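Local coordinates for protein aldo-keto Reductase, OXIDOREDUCTASE (Salmonella typhimurium, PDB 5T79) that binds NADPH and, as an aldo-keto reductase, probably reduces aldehydes such as 3-hydroxybutanal, which would give 1,3-butanediol, at residues Y115-A118 against S119-S123; N44-A47 against L48-A52. One frame throughout, in Å; residues are numbered along the deposited sequence.

Contact 1 of 2, residues Y115-A118 against S119-S123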
loop_
_atom_site.group_PDB
_atom_site.type_symbol
_atom_site.label_atom_id
_atom_site.label_comp_id
_atom_site.label_asym_id
_atom_site.label_seq_id
_atom_site.Cartn_x
_atom_site.Cartn_y
_atom_site.Cartn_z
ATOM N N TYR A 115 -22.492 -3.880 0.946
ATOM C CA TYR A 115 -21.279 -4.421 0.341
ATOM C C TYR A 115 -20.115 -4.439 1.327
ATOM O O TYR A 115 -19.449 -5.476 1.423
ATOM C CB TYR A 115 -20.913 -3.653 -0.941
ATOM C CG TYR A 115 -19.565 -3.975 -1.561
ATOM C CD1 TYR A 115 -19.169 -5.299 -1.790
ATOM C CD2 TYR A 115 -18.743 -2.964 -2.029
ATOM C CE1 TYR A 115 -17.925 -5.591 -2.375
ATOM C CE2 TYR A 115 -17.537 -3.242 -2.667
ATOM C CZ TYR A 115 -17.130 -4.554 -2.838
ATOM O OH TYR A 115 -15.897 -4.767 -3.403
ATOM N N LEU A 116 -19.852 -3.324 2.033
ATOM C CA LEU A 116 -18.698 -3.260 2.961
ATOM C C LEU A 116 -18.789 -4.315 4.080
ATOM O O LEU A 116 -17.793 -5.000 4.352
ATOM C CB LEU A 116 -18.543 -1.852 3.561
ATOM C CG LEU A 116 -17.561 -0.919 2.801
ATOM C CD1 LEU A 116 -17.958 -0.726 1.343
ATOM C CD2 LEU A 116 -17.478 0.478 3.470
ATOM N N ILE A 117 -19.970 -4.460 4.711
ATOM C CA ILE A 117 -20.099 -5.439 5.800
ATOM C C ILE A 117 -20.007 -6.874 5.237
ATOM O O ILE A 117 -19.265 -7.693 5.799
ATOM C CB ILE A 117 -21.402 -5.224 6.620
ATOM C CG1 ILE A 117 -21.373 -3.842 7.327
ATOM C CG2 ILE A 117 -21.582 -6.363 7.628
ATOM C CD1 ILE A 117 -22.684 -3.474 8.160
ATOM N N ALA A 118 -20.757 -7.182 4.155
ATOM C CA ALA A 118 -20.705 -8.543 3.586
ATOM C C ALA A 118 -19.278 -8.859 3.080
ATOM O O ALA A 118 -18.799 -9.977 3.280
ATOM C CB ALA A 118 -21.719 -8.701 2.452
ATOM N N SER A 119 -18.599 -7.879 2.457
ATOM C CA SER A 119 -17.243 -8.133 1.936
ATOM C C SER A 119 -16.237 -8.351 3.045
ATOM O O SER A 119 -15.432 -9.269 2.940
ATOM C CB SER A 119 -16.753 -7.022 1.022
ATOM O OG SER A 119 -15.513 -7.443 0.469
ATOM N N LEU A 120 -16.278 -7.542 4.120
ATOM C CA LEU A 120 -15.314 -7.775 5.205
ATOM C C LEU A 120 -15.571 -9.130 5.869
ATOM O O LEU A 120 -14.619 -9.843 6.188
ATOM C CB LEU A 120 -15.302 -6.640 6.237
ATOM C CG LEU A 120 -14.202 -6.773 7.339
ATOM C CD1 LEU A 120 -12.786 -6.986 6.730
ATOM C CD2 LEU A 120 -14.253 -5.588 8.323
ATOM N N ASP A 121 -16.843 -9.532 6.023
ATOM C CA ASP A 121 -17.140 -10.872 6.554
ATOM C C ASP A 121 -16.482 -11.944 5.669
ATOM O O ASP A 121 -15.859 -12.879 6.186
ATOM C CB ASP A 121 -18.677 -11.091 6.619
ATOM C CG ASP A 121 -19.371 -10.464 7.822
ATOM O OD1 ASP A 121 -18.661 -10.032 8.770
ATOM O OD2 ASP A 121 -20.614 -10.404 7.818
ATOM N N GLN A 122 -16.602 -11.801 4.331
ATOM C CA GLN A 122 -15.975 -12.739 3.381
ATOM C C GLN A 122 -14.458 -12.753 3.556
ATOM O O GLN A 122 -13.843 -13.822 3.567
ATOM C CB GLN A 122 -16.293 -12.338 1.918
ATOM C CG GLN A 122 -17.737 -12.633 1.470
ATOM C CD GLN A 122 -17.901 -12.454 -0.034
ATOM O OE1 GLN A 122 -16.926 -12.295 -0.791
ATOM N NE2 GLN A 122 -19.154 -12.514 -0.519
ATOM N N SER A 123 -13.855 -11.553 3.625
ATOM C CA SER A 123 -12.397 -11.377 3.764
ATOM C C SER A 123 -11.858 -12.020 5.065
ATOM O O SER A 123 -10.807 -12.677 5.054
ATOM C CB SER A 123 -12.060 -9.882 3.753
ATOM O OG SER A 123 -12.123 -9.341 2.439
#
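The ring of Tyr-115 leans obliquely on Ser-119, one helical turn further on. CE1 of Tyr-115 lies 3.9 Å from CB of Ser-119. Outside the pair, the ring packs edge-to-face with Trp-103. The tyrosine CG stands anti to the backbone N (chi1 171°), which carries the ring along the helix toward Ser-119. OG of Ser-119 stays 4.2 Å from CE1 of Tyr-115; the closer touch is the one through CB. The polar link between the two residues is indirect: ND2 of Asn-64 hydrogen-bonds both hydroxyls. This satisfies two buried polar groups and should limit rotation of the ring and of the serine.

A second flat group is the carboxylate of Asp-121. It runs beside Ile-117, both side chains pointing the same way. OD2 of Asp-121 is 4.2 Å from CG2 of Ile-117, a loose contact. CG of Asp-121 sits 3.4 Å from the backbone O of Ile-117. OD1 of Asp-121 forms a salt bridge with Lys-161, and OE1 of Gln-122 bonds Arg-126. CG of Gln-122 comes to 3.4 Å from the O of Ala-118.

The backbone bonds are those of a regular alpha helix. Ser-119 N bonds Tyr-115 O at 2.8 Å. The bond from Asp-121 N to Ile-117 O is 3.0 Å long.

Helix 113-127 joins strands 93-98 and 132-137 as a beta-alpha-beta unit of the barrel. Leu-116 and Leu-120 face strand 132-137, Ser-119 rests on strand 93-98, and Ile-117 touches helix 146-158.

Contact 2 of 2, residues N44-A47 against L48-A52; sequences NSRA and LLQRA
Arg-46 and Gln-50 touch one another and share an acceptor outside the two segments, OD2 of Asp-84. It takes a salt bridge from NH1 of Arg-46 and a hydrogen bond from NE2 of Gln-50, while NH2 of Arg-46 pairs with Glu-83. Between Arg-46 and Gln-50 themselves the contact is van der Waals. The two side chains lie side by side and point the same way. NE2 of Gln-50 is 3.5 Å from CG of Arg-46, so the amide rests on the aliphatic part of the arginine. CD of Arg-46 also approaches NE2 of Gln-50, at 3.7 Å. The guanidinium and amide planes stand 66° apart, so the two groups are not stacked. With CG of Arg-46 anti to the backbone N (chi1 -171°) and a bend at chi3, the guanidinium turns toward the two acids. Gln-50 stays extended beyond CG, and its own CG lies 3.4 Å from the O of Arg-46.

Helix 42-54 follows strand 24-31 and leads into strand 59-61, a beta-alpha-beta unit of the TIM-barrel fold. Leu-49 packs against helix 72-85, which carries both acids, and against strand 59-61.

Asn-44 meets Leu-48 at an angle, with ND2 of Asn-44 3.7 Å from CD1 of Leu-48. CG of Leu-48 lies 3.4 Å from the O of Asn-44. Leu-48 is buried and also packs on helix 301-308. ND2 of Asn-44 hydrogen-bonds the O of Ser-299, and NE of Arg-51 forms a salt bridge with Glu-305.

The backbone keeps alpha-helical bonding throughout. Leu-49 N bonds Ser-45 O at 3.1 Å. Arg-51 N bonds Ala-47 O at 2.9 Å.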
loop_
_atom_site.group_PDB
_atom_site.type_symbol
_atom_site.label_atom_id
_atom_site.label_comp_id
_atom_site.label_asym_id
_atom_site.label_seq_id
_atom_site.Cartn_x
_atom_site.Cartn_y
_atom_site.Cartn_z
ATOM N N ASN A 44 6.658 -19.514 -3.881
ATOM C CA ASN A 44 7.191 -18.166 -4.079
ATOM C C ASN A 44 6.482 -17.159 -3.179
ATOM O O ASN A 44 7.166 -16.342 -2.558
ATOM C CB ASN A 44 7.104 -17.741 -5.541
ATOM C CG ASN A 44 7.730 -16.383 -5.776
ATOM O OD1 ASN A 44 8.886 -16.118 -5.392
ATOM N ND2 ASN A 44 6.944 -15.470 -6.326
ATOM N N SER A 45 5.128 -17.202 -3.099
ATOM C CA SER A 45 4.342 -16.314 -2.219
ATOM C C SER A 45 4.849 -16.406 -0.770
ATOM O O SER A 45 5.052 -15.396 -0.089
ATOM C CB SER A 45 2.864 -16.717 -2.264
ATOM O OG SER A 45 2.359 -16.537 -3.573
ATOM N N ARG A 46 5.080 -17.644 -0.314
ATOM C CA ARG A 46 5.534 -17.923 1.052
ATOM C C ARG A 46 6.920 -17.307 1.275
ATOM O O ARG A 46 7.136 -16.649 2.290
ATOM C CB ARG A 46 5.567 -19.459 1.278
ATOM C CG ARG A 46 5.820 -19.853 2.723
ATOM C CD ARG A 46 6.041 -21.344 2.889
ATOM N NE ARG A 46 4.945 -22.143 2.321
ATOM C CZ ARG A 46 3.821 -22.449 2.952
ATOM N NH1 ARG A 46 3.605 -22.013 4.192
ATOM N NH2 ARG A 46 2.906 -23.203 2.358
ATOM N N ALA A 47 7.842 -17.507 0.319
ATOM C CA ALA A 47 9.209 -16.971 0.376
ATOM C C ALA A 47 9.187 -15.431 0.447
ATOM O O ALA A 47 9.976 -14.848 1.191
ATOM C CB ALA A 47 10.010 -17.430 -0.846
ATOM N N LEU A 48 8.282 -14.783 -0.306
ATOM C CA LEU A 48 8.140 -13.299 -0.295
ATOM C C LEU A 48 7.688 -12.798 1.081
ATOM O O LEU A 48 8.302 -11.896 1.649
ATOM C CB LEU A 48 7.113 -12.836 -1.372
ATOM C CG LEU A 48 7.547 -13.019 -2.826
ATOM C CD1 LEU A 48 6.376 -12.835 -3.794
ATOM C CD2 LEU A 48 8.715 -12.103 -3.172
ATOM N N LEU A 49 6.629 -13.388 1.629
ATOM C CA LEU A 49 6.161 -12.995 2.959
ATOM C C LEU A 49 7.240 -13.227 4.039
ATOM O O LEU A 49 7.435 -12.370 4.886
ATOM C CB LEU A 49 4.869 -13.738 3.338
ATOM C CG LEU A 49 3.639 -13.406 2.490
ATOM C CD1 LEU A 49 2.454 -14.270 2.903
ATOM C CD2 LEU A 49 3.297 -11.925 2.568
ATOM N N GLN A 50 7.934 -14.372 4.006
ATOM C CA GLN A 50 8.960 -14.659 5.012
ATOM C C GLN A 50 10.142 -13.697 4.868
ATOM O O GLN A 50 10.663 -13.224 5.883
ATOM C CB GLN A 50 9.434 -16.124 4.900
ATOM C CG GLN A 50 8.358 -17.116 5.376
ATOM C CD GLN A 50 8.846 -18.546 5.311
ATOM O OE1 GLN A 50 10.023 -18.797 5.136
ATOM N NE2 GLN A 50 7.967 -19.513 5.521
ATOM N N ARG A 51 10.573 -13.406 3.620
ATOM C CA ARG A 51 11.716 -12.485 3.447
ATOM C C ARG A 51 11.340 -11.069 3.924
ATOM O O ARG A 51 12.145 -10.405 4.604
ATOM C CB ARG A 51 12.204 -12.449 1.991
ATOM C CG ARG A 51 13.555 -11.683 1.804
ATOM C CD ARG A 51 14.684 -12.380 2.568
ATOM N NE ARG A 51 15.980 -11.728 2.389
ATOM C CZ ARG A 51 16.788 -11.355 3.380
ATOM N NH1 ARG A 51 16.428 -11.534 4.647
ATOM N NH2 ARG A 51 17.961 -10.798 3.112
ATOM N N ALA A 52 10.101 -10.636 3.614
ATOM C CA ALA A 52 9.614 -9.316 4.019
ATOM C C ALA A 52 9.653 -9.168 5.551
ATOM O O ALA A 52 10.260 -8.218 6.048
ATOM C CB ALA A 52 8.200 -9.084 3.499
#

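Contacts 1 and 2 are short runs, each of about two and a half turns, on two different outer helices of the barrel. Their centres are 26 Å apart and their nearest atoms about 14 Å apart, so they do not touch. Helix 72-85 is a common neighbour: Ser-123 of contact 1 bonds its Glu-74, and Arg-46 of contact 2 pairs with its Glu-83. Contact 2 is nearer the cofactor. The side chain of Leu-48 is about 8 Å from the NADPH, that of Tyr-115 about 12 Å. The side chain of Ile-117 is about 4 Å from that of His-155, a zinc ligand in a structure of this protein; this chain has no zinc bound.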